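Local coordinates for protein sulfur oxygenase/reductase (Halothiobacillus neapolitanus, PDB 6QPA) that probably oxidises and disproportionates elemental sulfur as an iron-dependent sulfur oxygenase/reductase, working as a 24-chain assembly, at residues A9-K14 / P114-F119; F45-Q50 / M76-V81. All blocks are in the same frame, centred on the assembly; numbering follows the deposited sequence.

From the N terminus, the chain lays down strand 7-15, passes through helix 19-27 and forms strand 42-53. Strand 74-82 then runs back antiparallel beside 42-53, closing a loop of 25 residues (contact 2). The helical region carrying H88 and H92 follows, and only then does strand 110-125 return along 7-15, closing a loop of 99 residues (contact 1). Contact 2 therefore lies wholly within the span of contact 1, and the two do not cross. A9 N to T80 O (2.9 Å) and A13 O to M76 N (2.8 Å) are probable hydrogen bonds that join 7-15 to 74-82, so that the two contacts set 42-53, 74-82, 7-15 and 110-125 in order in one sheet.

Contact 1 of 2, residues A9-K14 / P114-F119; sequences AINMAK and PWEPYF
I10 CD1 lies over one face of the F119 ring, 3.6 Å from F119 CD1; the M12 side chain, running against that of F119, meets the ring obliquely, M12 CE 4.0 Å from F119 CZ. The extended M12 chain also crosses P117 at about a right angle. A9 CB meets the Y118 ring obliquely; Y118 OH bonds to E89 and H88. W115 turns its indole to a second subunit, forming a cation-pi contact with that subunit's K292.

The ladder is irregular around E116. I10 N donates to P117 O (3.0 Å) and M12 pairs with W115 through two bonds, but P117 has no N-H to return, and I10 O instead receives the CA-H of E116, with E116 CA at 3.3 Å.

E116 CG stands anti to the backbone N (chi1 -166°), and from the end of the extended chain OE2 binds the iron(III) together with H88 and H92. A water lies 2.8 Å from E116 OE2 and 3.0 Å from A9 O. Replacing E116 by an alanine is likely to leave the iron(III) with H88 and H92 alone as protein ligands. E116, at the break in the ladder, thus supplies the carboxylate of a facial triad of two histidines and one carboxylate.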
ATOM      1  N   ALA A   9      39.668  12.121  46.164  1.00 25.93           N
ATOM      2  CA  ALA A   9      39.903  10.901  45.410  1.00 30.27           C
ATOM      3  C   ALA A   9      39.007  10.924  44.183  1.00 27.57           C
ATOM      4  O   ALA A   9      37.802  11.194  44.288  1.00 30.69           O
ATOM      5  CB  ALA A   9      39.645   9.650  46.265  1.00 25.69           C
ATOM      6  N   ILE A  10      39.596  10.706  43.013  1.00 29.78           N
ATOM      7  CA  ILE A  10      38.841  10.715  41.768  1.00 32.46           C
ATOM      8  C   ILE A  10      38.848   9.307  41.216  1.00 32.02           C
ATOM      9  O   ILE A  10      39.866   8.841  40.700  1.00 33.36           O
ATOM     10  CB  ILE A  10      39.395  11.710  40.742  1.00 29.11           C
ATOM     11  CG1 ILE A  10      39.395  13.107  41.358  1.00 24.91           C
ATOM     12  CG2 ILE A  10      38.530  11.648  39.479  1.00 27.13           C
ATOM     13  CD1 ILE A  10      39.959  14.219  40.437  1.00 25.98           C
ATOM     14  N   ASN A  11      37.707   8.632  41.325  1.00 29.82           N
ATOM     15  CA  ASN A  11      37.532   7.321  40.725  1.00 31.19           C
ATOM     16  C   ASN A  11      37.250   7.522  39.239  1.00 33.30           C
ATOM     17  O   ASN A  11      36.201   8.059  38.868  1.00 32.41           O
ATOM     18  CB  ASN A  11      36.396   6.578  41.423  1.00 32.52           C
ATOM     19  CG  ASN A  11      36.377   5.124  41.085  1.00 43.39           C
ATOM     20  OD1 ASN A  11      35.995   4.745  39.986  1.00 46.22           O
ATOM     21  ND2 ASN A  11      36.802   4.287  42.031  1.00 51.61           N
ATOM     22  N   MET A  12      38.186   7.103  38.394  1.00 34.25           N
ATOM     23  CA  MET A  12      38.120   7.300  36.951  1.00 33.78           C
ATOM     24  C   MET A  12      37.818   5.966  36.292  1.00 37.29           C
ATOM     25  O   MET A  12      38.536   4.984  36.522  1.00 38.11           O
ATOM     26  CB  MET A  12      39.430   7.866  36.418  1.00 28.49           C
ATOM     27  CG  MET A  12      39.841   9.182  37.042  1.00 30.68           C
ATOM     28  SD  MET A  12      41.560   9.533  36.643  1.00 41.16           S
ATOM     29  CE  MET A  12      41.682  11.211  37.252  1.00 38.09           C
ATOM     30  N   ALA A  13      36.747   5.931  35.500  1.00 29.86           N
ATOM     31  CA  ALA A  13      36.354   4.756  34.740  1.00 34.52           C
ATOM     32  C   ALA A  13      35.838   5.194  33.379  1.00 34.80           C
ATOM     33  O   ALA A  13      35.463   6.349  33.180  1.00 38.92           O
ATOM     34  CB  ALA A  13      35.265   3.952  35.458  1.00 30.16           C
ATOM     35  N   LYS A  14      35.822   4.259  32.437  1.00 30.58           N
ATOM     36  CA  LYS A  14      35.169   4.456  31.147  1.00 28.35           C
ATOM     37  C   LYS A  14      34.112   3.375  30.998  1.00 35.08           C
ATOM     38  O   LYS A  14      34.408   2.187  31.156  1.00 37.11           O
ATOM     39  CB  LYS A  14      36.169   4.450  29.994  1.00 38.48           C
ATOM     40  CG  LYS A  14      37.096   5.668  30.020  1.00 46.17           C
ATOM     41  CD  LYS A  14      38.056   5.667  28.851  1.00 62.95           C
ATOM     42  CE  LYS A  14      38.881   6.946  28.812  1.00 73.39           C
ATOM     43  NZ  LYS A  14      37.995   8.153  28.639  1.00 84.09           N
ATOM     44  N   PRO A 114      38.362   0.700  37.193  1.00 35.66           N
ATOM     45  CA  PRO A 114      38.554   2.037  37.767  1.00 32.97           C
ATOM     46  C   PRO A 114      40.019   2.296  38.101  1.00 38.65           C
ATOM     47  O   PRO A 114      40.778   1.352  38.306  1.00 38.86           O
ATOM     48  CB  PRO A 114      37.711   1.997  39.043  1.00 29.48           C
ATOM     49  CG  PRO A 114      37.881   0.600  39.507  1.00 34.37           C
ATOM     50  CD  PRO A 114      37.904  -0.251  38.221  1.00 32.19           C
ATOM     51  N   TRP A 115      40.410   3.565  38.080  1.00 34.90           N
ATOM     52  CA  TRP A 115      41.706   4.014  38.565  1.00 33.31           C
ATOM     53  C   TRP A 115      41.409   5.203  39.457  1.00 32.22           C
ATOM     54  O   TRP A 115      40.736   6.139  39.026  1.00 32.49           O
ATOM     55  CB  TRP A 115      42.630   4.380  37.402  1.00 32.15           C
ATOM     56  CG  TRP A 115      44.038   4.721  37.767  1.00 34.42           C
ATOM     57  CD1 TRP A 115      44.654   5.932  37.607  1.00 33.85           C
ATOM     58  CD2 TRP A 115      45.033   3.832  38.324  1.00 35.20           C
ATOM     59  NE1 TRP A 115      45.969   5.852  38.026  1.00 36.39           N
ATOM     60  CE2 TRP A 115      46.219   4.579  38.481  1.00 34.28           C
ATOM     61  CE3 TRP A 115      45.025   2.477  38.714  1.00 32.07           C
ATOM     62  CZ2 TRP A 115      47.396   4.017  38.993  1.00 31.36           C
ATOM     63  CZ3 TRP A 115      46.185   1.924  39.247  1.00 34.12           C
ATOM     64  CH2 TRP A 115      47.360   2.694  39.373  1.00 31.89           C
ATOM     65  N   GLU A 116      41.842   5.151  40.717  1.00 33.55           N
ATOM     66  CA  GLU A 116      41.406   6.144  41.698  1.00 36.62           C
ATOM     67  C   GLU A 116      42.607   6.850  42.320  1.00 35.47           C
ATOM     68  O   GLU A 116      43.060   6.474  43.414  1.00 29.30           O
ATOM     69  CB  GLU A 116      40.542   5.514  42.787  1.00 28.64           C
ATOM     70  CG  GLU A 116      39.813   6.574  43.606  1.00 33.15           C
ATOM     71  CD  GLU A 116      38.995   5.991  44.725  1.00 36.07           C
ATOM     72  OE1 GLU A 116      39.464   5.027  45.351  1.00 41.27           O
ATOM     73  OE2 GLU A 116      37.894   6.505  44.992  1.00 50.21           O
ATOM     74  N   PRO A 117      43.128   7.886  41.670  1.00 25.65           N
ATOM     75  CA  PRO A 117      44.227   8.659  42.259  1.00 25.86           C
ATOM     76  C   PRO A 117      43.717   9.642  43.302  1.00 30.58           C
ATOM     77  O   PRO A 117      42.555  10.057  43.303  1.00 28.32           O
ATOM     78  CB  PRO A 117      44.828   9.412  41.059  1.00 29.87           C
ATOM     79  CG  PRO A 117      44.118   8.865  39.824  1.00 27.79           C
ATOM     80  CD  PRO A 117      42.800   8.360  40.313  1.00 26.44           C
ATOM     81  N   TYR A 118      44.628  10.023  44.185  1.00 26.23           N
ATOM     82  CA  TYR A 118      44.406  11.041  45.204  1.00 31.13           C
ATOM     83  C   TYR A 118      44.944  12.391  44.730  1.00 37.65           C
ATOM     84  O   TYR A 118      46.026  12.465  44.128  1.00 29.66           O
ATOM     85  CB  TYR A 118      45.104  10.657  46.506  1.00 29.92           C
ATOM     86  CG  TYR A 118      44.447   9.555  47.312  1.00 30.44           C
ATOM     87  CD1 TYR A 118      43.297   9.806  48.051  1.00 30.78           C
ATOM     88  CD2 TYR A 118      45.015   8.273  47.390  1.00 28.15           C
ATOM     89  CE1 TYR A 118      42.697   8.816  48.829  1.00 33.15           C
ATOM     90  CE2 TYR A 118      44.417   7.271  48.172  1.00 30.63           C
ATOM     91  CZ  TYR A 118      43.259   7.559  48.885  1.00 29.09           C
ATOM     92  OH  TYR A 118      42.651   6.614  49.660  1.00 35.10           O
ATOM     93  N   PHE A 119      44.185  13.461  45.008  1.00 30.67           N
ATOM     94  CA  PHE A 119      44.536  14.796  44.549  1.00 28.78           C
ATOM     95  C   PHE A 119      44.552  15.785  45.698  1.00 34.35           C
ATOM     96  O   PHE A 119      43.668  15.794  46.560  1.00 31.39           O
ATOM     97  CB  PHE A 119      43.575  15.302  43.458  1.00 29.04           C
ATOM     98  CG  PHE A 119      43.707  14.551  42.185  1.00 31.63           C
ATOM     99  CD1 PHE A 119      43.045  13.355  42.018  1.00 27.77           C
ATOM    100  CD2 PHE A 119      44.543  15.007  41.181  1.00 31.55           C
ATOM    101  CE1 PHE A 119      43.191  12.632  40.854  1.00 29.18           C
ATOM    102  CE2 PHE A 119      44.704  14.290  40.019  1.00 31.77           C
ATOM    103  CZ  PHE A 119      44.012  13.093  39.851  1.00 30.94           C
TER
HETATM  104  O   HOH W   1      36.156   8.680  44.697  1.00 39.75           O

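Contact 2 of 2, residues F45-Q50 / M76-V81; sequences FEQLLQ and MFQYTV
L48 and Y79 meet on the face of the sheet that also carries E46 and F77: L48 CD1 approaches the ring obliquely, 3.5 Å from Y79 CE1. Farther along the same ring, E46 packs its aliphatic part, with E46 CG 3.8 Å from Y79 CD2. The E46 chain then bends at its second torsion (chi2 -83°), which carries the carboxylate away from Y79 toward W308, its partner in a weak hydrogen bond. The tyrosine hydroxyl also looks elsewhere, bonding to H256, so E46 and Y79 touch through carbon while their polar ends part.

The other face has a different character. Q47 and Q78 lie side by side, pointing the same way, with amide planes only 10° apart. Q47 NE2 and Q78 NE2 are 3.4 Å from each other, but both are donors and no hydrogen bond joins them. Next to them, L49 CD1 rests 3.8 Å from M76 CG, and the M76 sulfur lies toward Q47. F45 holds its CG between the backbone N and the carbonyl carbon (chi1 72°), a rotamer that sends the ring away from the partner strand; F45 also packs on V274 of a third subunit.

Between the two faces the backbone is regular. E46 with Y79 and L48 with F77 are hydrogen-bonded pairs, each closed by two N-H to O bonds. Y79 N to E46 O measures 2.7 Å. F77 N to L48 O measures 2.9 Å. Both L48 and Y79 reach I162 of strand 159-167. The antiparallel pairings run 42-53, 74-82, 7-15, 110-125, 193-204, 251-259, 159-167, 290-305 and back to 42-53, consistent with the closed barrel of the dimeric alpha/beta barrel clan.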
ATOM      1  N   PHE A  45      30.817  14.673  47.397  1.00 32.02           N
ATOM      2  CA  PHE A  45      31.138  13.953  46.176  1.00 32.14           C
ATOM      3  C   PHE A  45      30.617  14.702  44.952  1.00 36.74           C
ATOM      4  O   PHE A  45      29.768  15.594  45.051  1.00 32.43           O
ATOM      5  CB  PHE A  45      30.599  12.510  46.216  1.00 36.42           C
ATOM      6  CG  PHE A  45      29.111  12.397  46.094  1.00 34.92           C
ATOM      7  CD1 PHE A  45      28.496  12.353  44.840  1.00 47.17           C
ATOM      8  CD2 PHE A  45      28.315  12.310  47.230  1.00 38.63           C
ATOM      9  CE1 PHE A  45      27.101  12.249  44.718  1.00 48.43           C
ATOM     10  CE2 PHE A  45      26.905  12.189  47.121  1.00 44.02           C
ATOM     11  CZ  PHE A  45      26.305  12.166  45.864  1.00 46.85           C
ATOM     12  N   GLU A  46      31.166  14.328  43.793  1.00 32.54           N
ATOM     13  CA  GLU A  46      30.750  14.829  42.486  1.00 37.21           C
ATOM     14  C   GLU A  46      30.698  13.636  41.552  1.00 33.99           C
ATOM     15  O   GLU A  46      31.701  12.941  41.404  1.00 35.13           O
ATOM     16  CB  GLU A  46      31.733  15.866  41.921  1.00 33.57           C
ATOM     17  CG  GLU A  46      32.043  17.017  42.831  1.00 37.27           C
ATOM     18  CD  GLU A  46      30.995  18.104  42.751  1.00 45.08           C
ATOM     19  OE1 GLU A  46      30.119  17.997  41.883  1.00 45.38           O
ATOM     20  OE2 GLU A  46      31.046  19.057  43.555  1.00 47.56           O
ATOM     21  N   GLN A  47      29.540  13.367  40.964  1.00 32.84           N
ATOM     22  CA  GLN A  47      29.422  12.333  39.945  1.00 32.89           C
ATOM     23  C   GLN A  47      29.411  13.018  38.580  1.00 35.27           C
ATOM     24  O   GLN A  47      28.465  13.741  38.237  1.00 33.29           O
ATOM     25  CB  GLN A  47      28.181  11.465  40.158  1.00 38.33           C
ATOM     26  CG  GLN A  47      28.169  10.212  39.262  1.00 54.80           C
ATOM     27  CD  GLN A  47      26.886   9.400  39.369  1.00 70.79           C
ATOM     28  OE1 GLN A  47      25.784   9.941  39.273  1.00 71.92           O
ATOM     29  NE2 GLN A  47      27.028   8.089  39.557  1.00 80.09           N
ATOM     30  N   LEU A  48      30.481  12.822  37.814  1.00 26.54           N
ATOM     31  CA  LEU A  48      30.666  13.513  36.547  1.00 28.44           C
ATOM     32  C   LEU A  48      30.591  12.506  35.408  1.00 36.68           C
ATOM     33  O   LEU A  48      31.319  11.510  35.408  1.00 31.14           O
ATOM     34  CB  LEU A  48      32.009  14.234  36.529  1.00 22.96           C
ATOM     35  CG  LEU A  48      32.311  15.226  37.649  1.00 39.83           C
ATOM     36  CD1 LEU A  48      33.728  15.783  37.486  1.00 37.35           C
ATOM     37  CD2 LEU A  48      31.308  16.371  37.616  1.00 33.75           C
ATOM     38  N   LEU A  49      29.714  12.763  34.444  1.00 32.29           N
ATOM     39  CA  LEU A  49      29.586  11.935  33.254  1.00 24.20           C
ATOM     40  C   LEU A  49      30.114  12.710  32.052  1.00 26.20           C
ATOM     41  O   LEU A  49      29.709  13.852  31.822  1.00 29.32           O
ATOM     42  CB  LEU A  49      28.124  11.512  33.029  1.00 30.86           C
ATOM     43  CG  LEU A  49      27.939  10.535  31.865  1.00 38.63           C
ATOM     44  CD1 LEU A  49      28.693   9.236  32.162  1.00 41.57           C
ATOM     45  CD2 LEU A  49      26.454  10.251  31.606  1.00 39.28           C
ATOM     46  N   GLN A  50      31.023  12.112  31.291  1.00 31.76           N
ATOM     47  CA  GLN A  50      31.595  12.845  30.161  1.00 29.48           C
ATOM     48  C   GLN A  50      30.552  13.074  29.073  1.00 31.59           C
ATOM     49  O   GLN A  50      29.765  12.180  28.751  1.00 25.64           O
ATOM     50  CB  GLN A  50      32.793  12.108  29.573  1.00 25.40           C
ATOM     51  CG  GLN A  50      33.414  12.843  28.403  1.00 26.91           C
ATOM     52  CD  GLN A  50      34.610  12.099  27.855  1.00 36.02           C
ATOM     53  OE1 GLN A  50      34.806  10.919  28.140  1.00 29.73           O
ATOM     54  NE2 GLN A  50      35.412  12.780  27.070  1.00 25.52           N
ATOM     55  N   MET A  76      33.599   8.453  33.208  1.00 37.30           N
ATOM     56  CA  MET A  76      32.760   8.637  34.388  1.00 38.18           C
ATOM     57  C   MET A  76      33.700   8.854  35.560  1.00 35.92           C
ATOM     58  O   MET A  76      34.459   7.953  35.917  1.00 34.72           O
ATOM     59  CB  MET A  76      31.841   7.447  34.625  1.00 40.58           C
ATOM     60  CG  MET A  76      30.489   7.856  35.175  1.00 58.02           C
ATOM     61  SD  MET A  76      30.455   7.568  36.930  1.00 76.89           S
ATOM     62  CE  MET A  76      30.309   5.770  36.936  1.00 66.14           C
ATOM     63  N   PHE A  77      33.704  10.064  36.105  1.00 34.73           N
ATOM     64  CA  PHE A  77      34.594  10.446  37.194  1.00 34.23           C
ATOM     65  C   PHE A  77      33.756  10.689  38.432  1.00 34.14           C
ATOM     66  O   PHE A  77      32.828  11.502  38.399  1.00 39.12           O
ATOM     67  CB  PHE A  77      35.372  11.731  36.889  1.00 34.39           C
ATOM     68  CG  PHE A  77      36.497  11.572  35.904  1.00 37.88           C
ATOM     69  CD1 PHE A  77      36.561  10.487  35.049  1.00 35.23           C
ATOM     70  CD2 PHE A  77      37.502  12.536  35.842  1.00 40.82           C
ATOM     71  CE1 PHE A  77      37.599  10.362  34.132  1.00 36.64           C
ATOM     72  CE2 PHE A  77      38.551  12.416  34.943  1.00 38.04           C
ATOM     73  CZ  PHE A  77      38.598  11.318  34.079  1.00 34.62           C
ATOM     74  N   GLN A  78      34.094  10.028  39.522  1.00 29.09           N
ATOM     75  CA  GLN A  78      33.412  10.256  40.789  1.00 34.03           C
ATOM     76  C   GLN A  78      34.412  10.892  41.747  1.00 31.17           C
ATOM     77  O   GLN A  78      35.393  10.253  42.132  1.00 34.69           O
ATOM     78  CB  GLN A  78      32.824   8.957  41.351  1.00 37.02           C
ATOM     79  CG  GLN A  78      31.624   8.412  40.557  1.00 58.96           C
ATOM     80  CD  GLN A  78      31.130   7.033  41.026  1.00 72.21           C
ATOM     81  OE1 GLN A  78      31.921   6.136  41.314  1.00 75.63           O
ATOM     82  NE2 GLN A  78      29.810   6.872  41.105  1.00 75.98           N
ATOM     83  N   TYR A  79      34.206  12.161  42.088  1.00 31.75           N
ATOM     84  CA  TYR A  79      34.979  12.763  43.165  1.00 36.11           C
ATOM     85  C   TYR A  79      34.403  12.307  44.486  1.00 33.86           C
ATOM     86  O   TYR A  79      33.202  12.438  44.704  1.00 32.33           O
ATOM     87  CB  TYR A  79      34.926  14.292  43.163  1.00 32.37           C
ATOM     88  CG  TYR A  79      35.522  15.034  42.001  1.00 29.04           C
ATOM     89  CD1 TYR A  79      35.815  14.404  40.802  1.00 28.68           C
ATOM     90  CD2 TYR A  79      35.758  16.400  42.106  1.00 28.71           C
ATOM     91  CE1 TYR A  79      36.340  15.113  39.740  1.00 31.97           C
ATOM     92  CE2 TYR A  79      36.287  17.121  41.059  1.00 34.20           C
ATOM     93  CZ  TYR A  79      36.576  16.482  39.873  1.00 35.44           C
ATOM     94  OH  TYR A  79      37.097  17.225  38.828  1.00 30.18           O
ATOM     95  N   THR A  80      35.245  11.821  45.382  1.00 28.60           N
ATOM     96  CA  THR A  80      34.877  11.752  46.788  1.00 28.66           C
ATOM     97  C   THR A  80      35.881  12.585  47.562  1.00 33.59           C
ATOM     98  O   THR A  80      37.076  12.554  47.269  1.00 30.34           O
ATOM     99  CB  THR A  80      34.815  10.315  47.342  1.00 31.76           C
ATOM    100  OG1 THR A  80      36.052   9.654  47.101  1.00 28.26           O
ATOM    101  CG2 THR A  80      33.655   9.528  46.671  1.00 36.86           C
ATOM    102  N   VAL A  81      35.372  13.382  48.487  1.00 28.52           N
ATOM    103  CA  VAL A  81      36.143  14.414  49.170  1.00 31.93           C
ATOM    104  C   VAL A  81      36.266  14.039  50.645  1.00 28.22           C
ATOM    105  O   VAL A  81      35.273  13.661  51.285  1.00 30.64           O
ATOM    106  CB  VAL A  81      35.475  15.785  48.960  1.00 34.36           C
ATOM    107  CG1 VAL A  81      36.343  16.911  49.521  1.00 30.65           C
ATOM    108  CG2 VAL A  81      35.205  15.973  47.432  1.00 28.68           C
TER